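Uncharacterized protein (Leishmania major, PDB 2B4W) is of unknown function but probably adopts a beta-propeller fold of the beta-fructosidase clan, which would be compatible with a carbohydrate-related role. Local coordinates at residues V225-V230 against T239-I244; K42-G47 against V60-E65; G160-N165 against K177-D182; Y15-L20 against G289-D294. One frame throughout, in Å; residues are numbered along the deposited sequence.

All four contacts join neighbouring strands, and each is only partly buried. Contacts 1 and 2 bind the two arms of hairpins through several backbone bonds. Contact 3, the farthest from the chain centre at about 18 Å, has one cross-segment hydrogen bond on a proline-rich edge. Contact 4 pairs a strand near the start of the chain with one near its end. Contacts 2 and 4 belong to the same curled sheet and each adds a salt bridge, Lys42-Glu64 and Arg290-Glu16, contact 4 also a Tyr15-Asp294 hydrogen bond; contacts 1 and 3, in two other sheets, meet mainly through apolar side chains. Contacts 1 and 4 touch, where Ile244 packs on Ile291 and Ile293.

Contact 1: V225-V230 against T239-I244; sequences VNYAFV and TGAKII
Tyr227 lays its ring across the neighbouring strand, with one face over Lys242 N near the rim and its OH 3.5 Å from Ala241 CB. Its CG is anti to the backbone N (chi1 -157°), which swings the ring off its direct partner Ile243 and diagonally back over Lys242 and Ala241. Ile243 instead turns its branches to Val225, whose CG2 approaches Ile243 CG2 at 3.9 Å, the two side chains meeting at about a right angle. On the other face of the sheet Ala228 CB rests 3.9 Å from Ile244 CD1, and Asn226 CB lies 3.7 Å from Ile244 CG1.

The antiparallel backbones hold these groups in place. Ala228 and Lys242 exchange a pair of hydrogen bonds, of which Lys242 N to Ala228 O is noticeably bent (136° at the hydrogen), and Ile244 N reaches Asn226 O at 2.9 Å from above the carbonyl plane. Between Ala228 and Val230 the register slips by one residue in a beta bulge. Gly240, with a positive phi of 63°, takes up the slip, and Val230 and Thr239 resume a two-bond pair, with Val230 N 2.7 Å from Thr239 O. A water joins Thr239 OG1 at 2.8 Å and, weakly, Val230 O.

Beyond the hairpin, Asn226 is fixed by Ser281 and Tyr250. Strand 238-245 lies at one edge of its sheet, while 223-231 pairs on its other side with strand 203-211, whose Tyr209 meets the Tyr227 ring; helix 3-11 packs against Val225 and Ile243.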
loop_
_atom_site.group_PDB
_atom_site.type_symbol
_atom_site.label_atom_id
_atom_site.label_comp_id
_atom_site.label_asym_id
_atom_site.label_seq_id
_atom_site.Cartn_x
_atom_site.Cartn_y
_atom_site.Cartn_z
ATOM N N VAL A 225 7.839 6.863 7.288
ATOM C CA VAL A 225 6.883 7.918 6.976
ATOM C C VAL A 225 6.141 7.625 5.678
ATOM O O VAL A 225 6.525 6.835 4.837
ATOM C CB VAL A 225 7.516 9.313 6.857
ATOM C CG1 VAL A 225 8.566 9.513 7.936
ATOM C CG2 VAL A 225 8.101 9.502 5.469
ATOM N N ASN A 226 4.998 8.296 5.523
ATOM C CA ASN A 226 4.217 8.095 4.311
ATOM C C ASN A 226 4.862 8.961 3.232
ATOM O O ASN A 226 5.147 10.131 3.511
ATOM C CB ASN A 226 2.772 8.492 4.498
ATOM C CG ASN A 226 1.973 7.774 5.544
ATOM O OD1 ASN A 226 1.229 8.414 6.293
ATOM N ND2 ASN A 226 2.041 6.461 5.631
ATOM N N TYR A 227 5.081 8.393 2.064
ATOM C CA TYR A 227 5.864 9.018 1.008
ATOM C C TYR A 227 5.190 9.008 -0.349
ATOM O O TYR A 227 4.521 8.055 -0.742
ATOM C CB TYR A 227 7.202 8.269 0.938
ATOM C CG TYR A 227 8.366 9.009 0.348
ATOM C CD1 TYR A 227 9.005 10.029 1.039
ATOM C CD2 TYR A 227 8.842 8.675 -0.910
ATOM C CE1 TYR A 227 10.076 10.684 0.468
ATOM C CE2 TYR A 227 9.906 9.323 -1.487
ATOM C CZ TYR A 227 10.519 10.336 -0.778
ATOM O OH TYR A 227 11.585 10.985 -1.350
ATOM N N ALA A 228 5.339 10.091 -1.123
ATOM C CA ALA A 228 4.794 10.116 -2.481
ATOM C C ALA A 228 5.868 10.578 -3.450
ATOM O O ALA A 228 6.744 11.352 -3.062
ATOM C CB ALA A 228 3.587 11.035 -2.610
ATOM N N PHE A 229 5.804 10.126 -4.688
ATOM C CA PHE A 229 6.589 10.624 -5.789
ATOM C C PHE A 229 5.870 10.317 -7.103
ATOM O O PHE A 229 4.920 9.533 -7.151
ATOM C CB PHE A 229 7.999 10.017 -5.817
ATOM C CG PHE A 229 7.984 8.501 -5.886
ATOM C CD1 PHE A 229 7.928 7.768 -4.708
ATOM C CD2 PHE A 229 8.009 7.826 -7.088
ATOM C CE1 PHE A 229 7.896 6.389 -4.768
ATOM C CE2 PHE A 229 7.958 6.450 -7.159
ATOM C CZ PHE A 229 7.919 5.744 -5.971
ATOM N N VAL A 230 6.376 10.944 -8.162
ATOM C CA VAL A 230 5.823 10.666 -9.486
ATOM C C VAL A 230 6.960 10.116 -10.343
ATOM O O VAL A 230 8.080 10.617 -10.276
ATOM C CB VAL A 230 5.184 11.897 -10.132
ATOM C CG1 VAL A 230 4.709 11.626 -11.545
ATOM C CG2 VAL A 230 4.006 12.367 -9.283
ATOM N N THR A 239 10.085 12.669 -9.747
ATOM C CA THR A 239 9.702 14.017 -9.406
ATOM C C THR A 239 8.650 14.054 -8.303
ATOM O O THR A 239 7.975 13.070 -7.987
ATOM C CB THR A 239 9.161 14.760 -10.647
ATOM O OG1 THR A 239 8.019 14.069 -11.179
ATOM C CG2 THR A 239 10.208 14.812 -11.761
ATOM N N GLY A 240 8.526 15.244 -7.727
ATOM C CA GLY A 240 7.481 15.589 -6.781
ATOM C C GLY A 240 7.560 14.750 -5.524
ATOM O O GLY A 240 6.591 14.532 -4.794
ATOM N N ALA A 241 8.755 14.240 -5.243
ATOM C CA ALA A 241 8.930 13.455 -4.026
ATOM C C ALA A 241 8.606 14.261 -2.773
ATOM O O ALA A 241 8.888 15.459 -2.671
ATOM C CB ALA A 241 10.353 12.925 -3.942
ATOM N N LYS A 242 7.998 13.607 -1.778
ATOM C CA LYS A 242 7.589 14.379 -0.599
ATOM C C LYS A 242 7.065 13.478 0.505
ATOM O O LYS A 242 6.594 12.369 0.238
ATOM C CB LYS A 242 6.524 15.384 -1.022
ATOM C CG LYS A 242 5.450 14.819 -1.941
ATOM C CD LYS A 242 4.484 15.939 -2.337
ATOM C CE LYS A 242 4.488 16.113 -3.852
ATOM N NZ LYS A 242 4.268 17.524 -4.268
ATOM N N ILE A 243 7.166 13.981 1.730
ATOM C CA ILE A 243 6.547 13.312 2.860
ATOM C C ILE A 243 5.089 13.780 2.877
ATOM O O ILE A 243 4.862 14.984 2.707
ATOM C CB ILE A 243 7.170 13.607 4.225
ATOM C CG1 ILE A 243 8.646 13.228 4.383
ATOM C CG2 ILE A 243 6.340 12.951 5.325
ATOM C CD1 ILE A 243 9.304 13.877 5.586
ATOM N N ILE A 244 4.183 12.838 3.054
ATOM C CA ILE A 244 2.745 13.180 3.091
ATOM C C ILE A 244 2.061 12.817 4.393
ATOM O O ILE A 244 0.956 13.276 4.702
ATOM C CB ILE A 244 2.004 12.529 1.901
ATOM C CG1 ILE A 244 2.057 11.007 1.859
ATOM C CG2 ILE A 244 2.523 13.143 0.600
ATOM C CD1 ILE A 244 1.408 10.433 0.605
HETATM O O HOH W 1 8.423 12.147 -13.205
#

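Contact 2: K42-G47 against V60-E65; sequences KTHIYG and VRLFEE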
loop_
_atom_site.group_PDB
_atom_site.type_symbol
_atom_site.label_atom_id
_atom_site.label_comp_id
_atom_site.label_asym_id
_atom_site.label_seq_id
_atom_site.Cartn_x
_atom_site.Cartn_y
_atom_site.Cartn_z
ATOM N N LYS A 42 -20.547 -1.717 -1.867
ATOM C CA LYS A 42 -20.004 -1.280 -0.597
ATOM C C LYS A 42 -18.473 -1.170 -0.619
ATOM O O LYS A 42 -17.819 -1.910 -1.343
ATOM C CB LYS A 42 -20.390 -2.238 0.536
ATOM C CG LYS A 42 -21.575 -3.138 0.263
ATOM C CD LYS A 42 -22.275 -3.567 1.542
ATOM C CE LYS A 42 -23.130 -4.815 1.317
ATOM N NZ LYS A 42 -23.896 -5.181 2.556
ATOM N N THR A 43 -18.015 -0.242 0.210
ATOM C CA THR A 43 -16.618 0.030 0.455
ATOM C C THR A 43 -16.089 -1.142 1.299
ATOM O O THR A 43 -16.752 -1.574 2.241
ATOM C CB THR A 43 -16.429 1.367 1.164
ATOM O OG1 THR A 43 -16.818 2.436 0.297
ATOM C CG2 THR A 43 -14.964 1.617 1.520
ATOM N N HIS A 44 -14.945 -1.656 0.912
ATOM C CA HIS A 44 -14.288 -2.791 1.549
ATOM C C HIS A 44 -12.803 -2.465 1.754
ATOM O O HIS A 44 -12.233 -1.509 1.221
ATOM C CB HIS A 44 -14.385 -4.046 0.727
ATOM C CG HIS A 44 -15.716 -4.681 0.562
ATOM N ND1 HIS A 44 -16.633 -4.256 -0.368
ATOM C CD2 HIS A 44 -16.281 -5.739 1.209
ATOM C CE1 HIS A 44 -17.703 -5.029 -0.273
ATOM N NE2 HIS A 44 -17.534 -5.941 0.675
ATOM N N ILE A 45 -12.190 -3.296 2.584
ATOM C CA ILE A 45 -10.760 -3.191 2.834
ATOM C C ILE A 45 -10.218 -4.564 3.271
ATOM O O ILE A 45 -10.917 -5.281 3.985
ATOM C CB ILE A 45 -10.409 -2.108 3.856
ATOM C CG1 ILE A 45 -8.955 -1.694 3.732
ATOM C CG2 ILE A 45 -10.735 -2.503 5.290
ATOM C CD1 ILE A 45 -8.494 -0.507 4.543
ATOM N N TYR A 46 -9.018 -4.900 2.798
ATOM C CA TYR A 46 -8.310 -6.048 3.363
ATOM C C TYR A 46 -7.401 -5.562 4.488
ATOM O O TYR A 46 -6.739 -4.532 4.348
ATOM C CB TYR A 46 -7.436 -6.778 2.347
ATOM C CG TYR A 46 -8.200 -7.429 1.230
ATOM C CD1 TYR A 46 -8.831 -8.658 1.380
ATOM C CD2 TYR A 46 -8.267 -6.782 0.004
ATOM C CE1 TYR A 46 -9.532 -9.245 0.332
ATOM C CE2 TYR A 46 -8.960 -7.355 -1.032
ATOM C CZ TYR A 46 -9.585 -8.576 -0.870
ATOM O OH TYR A 46 -10.251 -9.072 -1.954
ATOM N N GLY A 47 -7.350 -6.300 5.582
ATOM C CA GLY A 47 -6.468 -5.966 6.683
ATOM C C GLY A 47 -5.587 -7.141 7.089
ATOM O O GLY A 47 -5.918 -8.319 6.940
ATOM N N VAL A 60 -4.916 -12.674 6.667
ATOM C CA VAL A 60 -5.595 -11.527 6.086
ATOM C C VAL A 60 -7.102 -11.754 6.097
ATOM O O VAL A 60 -7.601 -12.825 5.751
ATOM C CB VAL A 60 -5.185 -11.242 4.630
ATOM C CG1 VAL A 60 -6.247 -10.353 3.977
ATOM C CG2 VAL A 60 -3.797 -10.633 4.557
ATOM N N ARG A 61 -7.834 -10.729 6.511
ATOM C CA ARG A 61 -9.288 -10.769 6.410
ATOM C C ARG A 61 -9.808 -9.706 5.439
ATOM O O ARG A 61 -9.142 -8.713 5.143
ATOM C CB ARG A 61 -9.938 -10.573 7.773
ATOM C CG ARG A 61 -9.696 -11.718 8.747
ATOM C CD ARG A 61 -10.347 -13.010 8.333
ATOM N NE ARG A 61 -11.777 -13.084 8.526
ATOM C CZ ARG A 61 -12.573 -12.984 9.564
ATOM N NH1 ARG A 61 -12.168 -12.763 10.808
ATOM N NH2 ARG A 61 -13.878 -13.122 9.339
ATOM N N LEU A 62 -11.014 -9.938 4.954
ATOM C CA LEU A 62 -11.749 -8.956 4.166
ATOM C C LEU A 62 -12.753 -8.284 5.114
ATOM O O LEU A 62 -13.443 -9.046 5.786
ATOM C CB LEU A 62 -12.496 -9.583 3.001
ATOM C CG LEU A 62 -13.377 -8.672 2.136
ATOM C CD1 LEU A 62 -12.540 -7.743 1.258
ATOM C CD2 LEU A 62 -14.316 -9.529 1.297
ATOM N N PHE A 63 -12.779 -6.953 5.111
ATOM C CA PHE A 63 -13.719 -6.144 5.840
ATOM C C PHE A 63 -14.594 -5.253 4.928
ATOM O O PHE A 63 -14.140 -4.657 3.941
ATOM C CB PHE A 63 -13.029 -5.206 6.822
ATOM C CG PHE A 63 -12.111 -5.873 7.832
ATOM C CD1 PHE A 63 -10.842 -6.259 7.463
ATOM C CD2 PHE A 63 -12.546 -6.076 9.126
ATOM C CE1 PHE A 63 -10.011 -6.879 8.395
ATOM C CE2 PHE A 63 -11.729 -6.664 10.066
ATOM C CZ PHE A 63 -10.470 -7.062 9.676
ATOM N N GLU A 64 -15.854 -5.183 5.299
ATOM C CA GLU A 64 -16.933 -4.393 4.750
ATOM C C GLU A 64 -17.183 -3.176 5.640
ATOM O O GLU A 64 -17.380 -3.233 6.858
ATOM C CB GLU A 64 -18.217 -5.208 4.597
ATOM C CG GLU A 64 -19.319 -4.529 3.796
ATOM C CD GLU A 64 -20.633 -5.289 3.852
ATOM O OE1 GLU A 64 -20.663 -6.506 3.560
ATOM O OE2 GLU A 64 -21.659 -4.660 4.187
ATOM N N GLU A 65 -17.165 -2.015 4.985
ATOM C CA GLU A 65 -17.590 -0.796 5.641
ATOM C C GLU A 65 -18.976 -0.925 6.253
ATOM O O GLU A 65 -19.986 -1.197 5.594
ATOM C CB GLU A 65 -17.613 0.372 4.638
ATOM C CG GLU A 65 -18.037 1.664 5.318
ATOM C CD GLU A 65 -17.966 2.872 4.389
ATOM O OE1 GLU A 65 -18.953 3.145 3.678
ATOM O OE2 GLU A 65 -16.917 3.553 4.382
HETATM O O HOH W 2 -19.864 1.752 1.943
HETATM O O HOH W 3 -19.181 -7.899 1.052
#
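Lys42 stretches an extended chain to Glu64, where its NZ forms a salt bridge with Glu64 OE2 at 2.8 Å, arriving from above the carboxylate plane. Thr43 follows, its O accepting from Glu65 N at 2.8 Å while its CB packs against Glu65 CB. The His44 ring runs alongside the Glu64 side chain, pointing the same way with the two planes 64° apart; a water in the ring plane, 2.6 Å from His44 NE2, connects it to Glu64 OE1. Ile45 exchanges two backbone hydrogen bonds with Phe63, and Ile45 O also sits in plane at the edge of the Phe63 ring.

Next comes Tyr46, with CG anti to the carbonyl carbon (chi1 -65°), presenting a face to Leu62: Leu62 CD1 stands 3.8 Å from the Tyr46 ring centroid, a CH-pi contact. The Tyr46 OH is bonded to Pro119 O. At Gly47, which exchanges two bonds with Arg61, the Phe63 ring turns its edge to the backbone, Phe63 CE1 being 3.9 Å from Gly47 N. This regular register makes an antiparallel beta hairpin of strands 42-50 and 59-67, flanked by further strands on both sides, consistent with the middle of a propeller blade.

Contact 3: G160-N165 against K177-D182; sequences GFVILN and KAPPLD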
loop_
_atom_site.group_PDB
_atom_site.type_symbol
_atom_site.label_atom_id
_atom_site.label_comp_id
_atom_site.label_asym_id
_atom_site.label_seq_id
_atom_site.Cartn_x
_atom_site.Cartn_y
_atom_site.Cartn_z
ATOM N N GLY A 160 12.885 -0.776 -7.610
ATOM C CA GLY A 160 13.048 -0.985 -9.032
ATOM C C GLY A 160 11.734 -0.916 -9.788
ATOM O O GLY A 160 10.655 -0.873 -9.201
ATOM N N PHE A 161 11.818 -0.898 -11.110
ATOM C CA PHE A 161 10.664 -0.730 -11.961
ATOM C C PHE A 161 10.956 -1.274 -13.356
ATOM O O PHE A 161 11.969 -0.944 -13.976
ATOM C CB PHE A 161 10.272 0.755 -12.071
ATOM C CG PHE A 161 9.102 0.963 -13.017
ATOM C CD1 PHE A 161 7.805 0.745 -12.569
ATOM C CD2 PHE A 161 9.259 1.372 -14.317
ATOM C CE1 PHE A 161 6.732 0.914 -13.419
ATOM C CE2 PHE A 161 8.193 1.509 -15.179
ATOM C CZ PHE A 161 6.908 1.282 -14.728
ATOM N N VAL A 162 10.022 -2.087 -13.828
ATOM C CA VAL A 162 10.044 -2.590 -15.193
ATOM C C VAL A 162 8.653 -2.655 -15.803
ATOM O O VAL A 162 7.624 -3.004 -15.213
ATOM C CB VAL A 162 10.696 -3.989 -15.254
ATOM C CG1 VAL A 162 9.766 -5.023 -14.646
ATOM C CG2 VAL A 162 11.064 -4.317 -16.695
ATOM N N ILE A 163 8.598 -2.285 -17.083
ATOM C CA ILE A 163 7.321 -2.377 -17.774
ATOM C C ILE A 163 7.145 -3.741 -18.425
ATOM O O ILE A 163 7.997 -4.093 -19.246
ATOM C CB ILE A 163 7.209 -1.317 -18.884
ATOM C CG1 ILE A 163 7.279 0.125 -18.383
ATOM C CG2 ILE A 163 5.956 -1.572 -19.709
ATOM C CD1 ILE A 163 7.466 1.173 -19.455
ATOM N N LEU A 164 6.092 -4.484 -18.115
ATOM C CA LEU A 164 5.886 -5.766 -18.801
ATOM C C LEU A 164 4.702 -5.698 -19.762
ATOM O O LEU A 164 3.916 -4.757 -19.668
ATOM C CB LEU A 164 5.662 -6.884 -17.799
ATOM C CG LEU A 164 6.660 -7.186 -16.707
ATOM C CD1 LEU A 164 6.106 -8.282 -15.794
ATOM C CD2 LEU A 164 7.999 -7.621 -17.266
ATOM N N ASN A 165 4.569 -6.672 -20.673
ATOM C CA ASN A 165 3.470 -6.680 -21.618
ATOM C C ASN A 165 2.121 -6.948 -20.958
ATOM O O ASN A 165 1.100 -6.445 -21.450
ATOM C CB ASN A 165 3.639 -7.718 -22.748
ATOM C CG ASN A 165 4.813 -7.372 -23.643
ATOM O OD1 ASN A 165 4.923 -6.244 -24.131
ATOM N ND2 ASN A 165 5.701 -8.332 -23.840
ATOM N N LYS A 177 14.935 -8.874 -11.933
ATOM C CA LYS A 177 15.852 -8.170 -12.823
ATOM C C LYS A 177 15.394 -6.751 -13.122
ATOM O O LYS A 177 16.019 -6.038 -13.919
ATOM N N ALA A 178 14.292 -6.334 -12.495
ATOM C CA ALA A 178 13.825 -4.969 -12.761
ATOM C C ALA A 178 14.928 -3.970 -12.413
ATOM O O ALA A 178 15.486 -4.069 -11.315
ATOM C CB ALA A 178 12.543 -4.674 -12.012
ATOM N N PRO A 179 15.277 -3.060 -13.316
ATOM C CA PRO A 179 16.342 -2.108 -12.995
ATOM C C PRO A 179 15.811 -1.141 -11.936
ATOM O O PRO A 179 14.604 -0.919 -11.895
ATOM C CB PRO A 179 16.616 -1.344 -14.284
ATOM C CG PRO A 179 15.923 -2.120 -15.345
ATOM C CD PRO A 179 14.754 -2.794 -14.666
ATOM N N PRO A 180 16.759 -0.649 -11.151
ATOM C CA PRO A 180 16.471 0.260 -10.052
ATOM C C PRO A 180 16.098 1.653 -10.526
ATOM O O PRO A 180 16.495 2.147 -11.571
ATOM C CB PRO A 180 17.806 0.333 -9.295
ATOM C CG PRO A 180 18.814 0.105 -10.382
ATOM C CD PRO A 180 18.201 -0.951 -11.255
ATOM N N LEU A 181 15.291 2.300 -9.680
ATOM C CA LEU A 181 15.031 3.711 -9.846
ATOM C C LEU A 181 15.801 4.391 -8.694
ATOM O O LEU A 181 16.000 3.723 -7.680
ATOM C CB LEU A 181 13.569 4.089 -9.794
ATOM C CG LEU A 181 12.582 3.432 -10.758
ATOM C CD1 LEU A 181 11.154 3.682 -10.307
ATOM C CD2 LEU A 181 12.777 3.941 -12.170
ATOM N N ASP A 182 16.138 5.621 -8.979
ATOM C CA ASP A 182 16.799 6.615 -8.180
ATOM C C ASP A 182 15.863 7.226 -7.149
ATOM O O ASP A 182 15.389 8.337 -7.411
ATOM C CB ASP A 182 17.309 7.736 -9.104
ATOM C CG ASP A 182 18.443 8.488 -8.423
ATOM O OD1 ASP A 182 18.892 8.003 -7.359
ATOM O OD2 ASP A 182 18.824 9.532 -8.989
#
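Residues Gly160 to Val162 meet Ala178 to Leu181 in a short, irregular edge contact, where the end strand about 180-181 is added to strand 159-164 as the last member of a four-stranded antiparallel sheet. A single hydrogen bond joins the two segments: Phe161 N donates to Pro179 O at 2.9 Å, nearly straight at 163°. Beside it Gly160, with no side chain to intervene, brings its CA to 3.8 Å from Pro180 CA, so the backbones come unusually near at this non-hydrogen-bonded pair.

The side chains touch on both sides of this point. Val162 and Ala178 meet through their CB atoms at 3.8 Å, and Val162 CG1 lies just as near Ala178 CB, being placed between the backbone N and the carbonyl carbon (chi1 72°). Leu181 comes in with CD1 3.5 Å from Phe161 CB, touching the root of that side chain, while the Phe161 ring itself leads away to meet Phe148 and Leu231. Pro179 CD approaches Phe161 O at 3.4 Å.

Outside the two segments, Leu181 continues the pairing with a backbone bond to Ile159. Arg236 binds Phe161 O and reaches Pro179 O and Pro180 O weakly.

Because Pro179 and Pro180 carry no N-H, neither can donate to the neighbouring strand, and a regular bond ladder cannot form over them. Between the two segments the attachment therefore rests on one backbone bond and small apolar contacts, supplemented outside them by the Leu181-Ile159 bond and Arg236, whose probable positive charge would suit the carbonyl oxygens gathered there.

Contact 4: Y15-L20 against G289-D294; sequences YESVLL and GRITID
The Tyr15 ring and the Arg290 guanidinium are both engaged at their edges by the opposite segment. Thr292 O and Asp294 OD2 lie in plane at the Tyr15 ring edge, and the ring stands almost perpendicular to the Asp294 carboxylate (89°). Tyr15 OH donates to Asp294 OD1 at 2.6 Å on its syn side. The Arg290 group is likewise at 88° to the Glu16 carboxylate; its NH1 and NH2 both grip the one oxygen, with Glu16 OE1 2.9 Å from Arg290 NH1 and 3.3 Å from Arg290 NH2. A water at the same edge bridges Glu16 OE1 and Arg290 NH2, and Val18 CG2 sits obliquely, 3.8 Å from Arg290 NE.

These groups hang on an antiparallel pairing that joins the N-terminal strand 16-23 to strand 287-293, as in the closure that seals a propeller ring by completing a blade from both chain ends. Val18 and Arg290 exchange two backbone bonds, and Tyr15 N meets Thr292 O at 2.9 Å. On the other face, Ser17 OG rests near Ile291 CG2 and is bonded to Cys249 O, while Leu19 CD2 packs 3.8 Å from Gly289 CA. Asp69 and Asp278 form further salt bridges with Arg290, and Arg13 with Asp294.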
loop_
_atom_site.group_PDB
_atom_site.type_symbol
_atom_site.label_atom_id
_atom_site.label_comp_id
_atom_site.label_asym_id
_atom_site.label_seq_id
_atom_site.Cartn_x
_atom_site.Cartn_y
_atom_site.Cartn_z
ATOM N N TYR A 15 -6.367 17.774 7.462
ATOM C CA TYR A 15 -7.703 18.322 7.595
ATOM C C TYR A 15 -8.613 17.475 8.451
ATOM O O TYR A 15 -9.636 17.936 8.940
ATOM C CB TYR A 15 -8.339 18.443 6.211
ATOM C CG TYR A 15 -7.581 19.350 5.287
ATOM C CD1 TYR A 15 -6.454 18.880 4.626
ATOM C CD2 TYR A 15 -7.979 20.661 5.076
ATOM C CE1 TYR A 15 -5.753 19.708 3.783
ATOM C CE2 TYR A 15 -7.276 21.490 4.222
ATOM C CZ TYR A 15 -6.158 21.008 3.567
ATOM O OH TYR A 15 -5.427 21.809 2.709
ATOM N N GLU A 16 -8.261 16.206 8.590
ATOM C CA GLU A 16 -9.019 15.213 9.335
ATOM C C GLU A 16 -8.019 14.113 9.724
ATOM O O GLU A 16 -7.082 13.889 8.955
ATOM C CB GLU A 16 -10.173 14.555 8.590
ATOM C CG GLU A 16 -11.061 15.403 7.720
ATOM C CD GLU A 16 -12.194 14.707 7.016
ATOM O OE1 GLU A 16 -12.458 13.507 7.265
ATOM O OE2 GLU A 16 -12.818 15.402 6.193
ATOM N N SER A 17 -8.248 13.481 10.857
ATOM C CA SER A 17 -7.327 12.493 11.427
ATOM C C SER A 17 -8.096 11.551 12.340
ATOM O O SER A 17 -8.671 11.939 13.361
ATOM C CB SER A 17 -6.186 13.222 12.133
ATOM O OG SER A 17 -5.296 12.354 12.785
ATOM N N VAL A 18 -8.143 10.282 11.929
ATOM C CA VAL A 18 -8.906 9.266 12.626
ATOM C C VAL A 18 -8.137 7.936 12.588
ATOM O O VAL A 18 -7.207 7.803 11.782
ATOM C CB VAL A 18 -10.301 8.979 12.043
ATOM C CG1 VAL A 18 -11.185 10.222 11.980
ATOM C CG2 VAL A 18 -10.163 8.364 10.652
ATOM N N LEU A 19 -8.609 7.048 13.465
ATOM C CA LEU A 19 -8.180 5.649 13.433
ATOM C C LEU A 19 -9.393 4.819 13.031
ATOM O O LEU A 19 -10.499 5.073 13.517
ATOM C CB LEU A 19 -7.586 5.183 14.755
ATOM C CG LEU A 19 -6.222 5.797 15.112
ATOM C CD1 LEU A 19 -5.787 5.312 16.490
ATOM C CD2 LEU A 19 -5.169 5.497 14.055
ATOM N N LEU A 20 -9.171 3.859 12.138
ATOM C CA LEU A 20 -10.284 3.003 11.751
ATOM C C LEU A 20 -10.664 2.136 12.954
ATOM O O LEU A 20 -9.795 1.816 13.766
ATOM C CB LEU A 20 -9.968 2.075 10.577
ATOM C CG LEU A 20 -9.424 2.722 9.301
ATOM C CD1 LEU A 20 -9.658 1.848 8.079
ATOM C CD2 LEU A 20 -10.041 4.092 9.114
ATOM N N GLY A 289 -4.855 3.926 10.130
ATOM C CA GLY A 289 -5.327 5.288 10.222
ATOM C C GLY A 289 -5.754 5.846 8.873
ATOM O O GLY A 289 -5.421 5.336 7.798
ATOM N N ARG A 290 -6.515 6.933 8.944
ATOM C CA ARG A 290 -6.881 7.754 7.806
ATOM C C ARG A 290 -6.699 9.238 8.156
ATOM O O ARG A 290 -7.235 9.697 9.170
ATOM C CB ARG A 290 -8.327 7.488 7.384
ATOM C CG ARG A 290 -8.855 8.481 6.360
ATOM C CD ARG A 290 -10.311 8.311 6.060
ATOM N NE ARG A 290 -11.246 8.790 7.059
ATOM C CZ ARG A 290 -11.533 10.063 7.320
ATOM N NH1 ARG A 290 -10.975 11.078 6.688
ATOM N NH2 ARG A 290 -12.416 10.380 8.266
ATOM N N ILE A 291 -5.966 9.948 7.308
ATOM C CA ILE A 291 -5.836 11.392 7.371
ATOM C C ILE A 291 -6.247 11.946 5.996
ATOM O O ILE A 291 -5.983 11.268 4.995
ATOM C CB ILE A 291 -4.434 11.933 7.712
ATOM C CG1 ILE A 291 -3.334 11.457 6.776
ATOM C CG2 ILE A 291 -4.147 11.661 9.197
ATOM C CD1 ILE A 291 -1.915 11.966 7.003
ATOM N N THR A 292 -6.860 13.115 6.035
ATOM C CA THR A 292 -7.283 13.858 4.839
ATOM C C THR A 292 -6.240 14.946 4.615
ATOM O O THR A 292 -5.960 15.734 5.510
ATOM C CB THR A 292 -8.704 14.408 5.004
ATOM O OG1 THR A 292 -9.615 13.325 5.267
ATOM C CG2 THR A 292 -9.183 15.088 3.735
ATOM N N ILE A 293 -5.667 14.945 3.424
ATOM C CA ILE A 293 -4.548 15.723 2.974
ATOM C C ILE A 293 -4.777 16.248 1.552
ATOM O O ILE A 293 -5.669 15.792 0.848
ATOM C CB ILE A 293 -3.271 14.868 3.027
ATOM C CG1 ILE A 293 -3.292 13.611 2.169
ATOM C CG2 ILE A 293 -2.960 14.469 4.466
ATOM C CD1 ILE A 293 -1.914 13.088 1.824
ATOM N N ASP A 294 -3.996 17.216 1.137
ATOM C CA ASP A 294 -4.025 17.756 -0.208
ATOM C C ASP A 294 -3.584 16.681 -1.209
ATOM O O ASP A 294 -2.787 15.806 -0.858
ATOM C CB ASP A 294 -3.093 18.952 -0.340
ATOM C CG ASP A 294 -3.413 20.052 0.653
ATOM O OD1 ASP A 294 -4.510 20.637 0.546
ATOM O OD2 ASP A 294 -2.574 20.313 1.540
HETATM O O HOH W 4 -13.713 12.335 9.717
#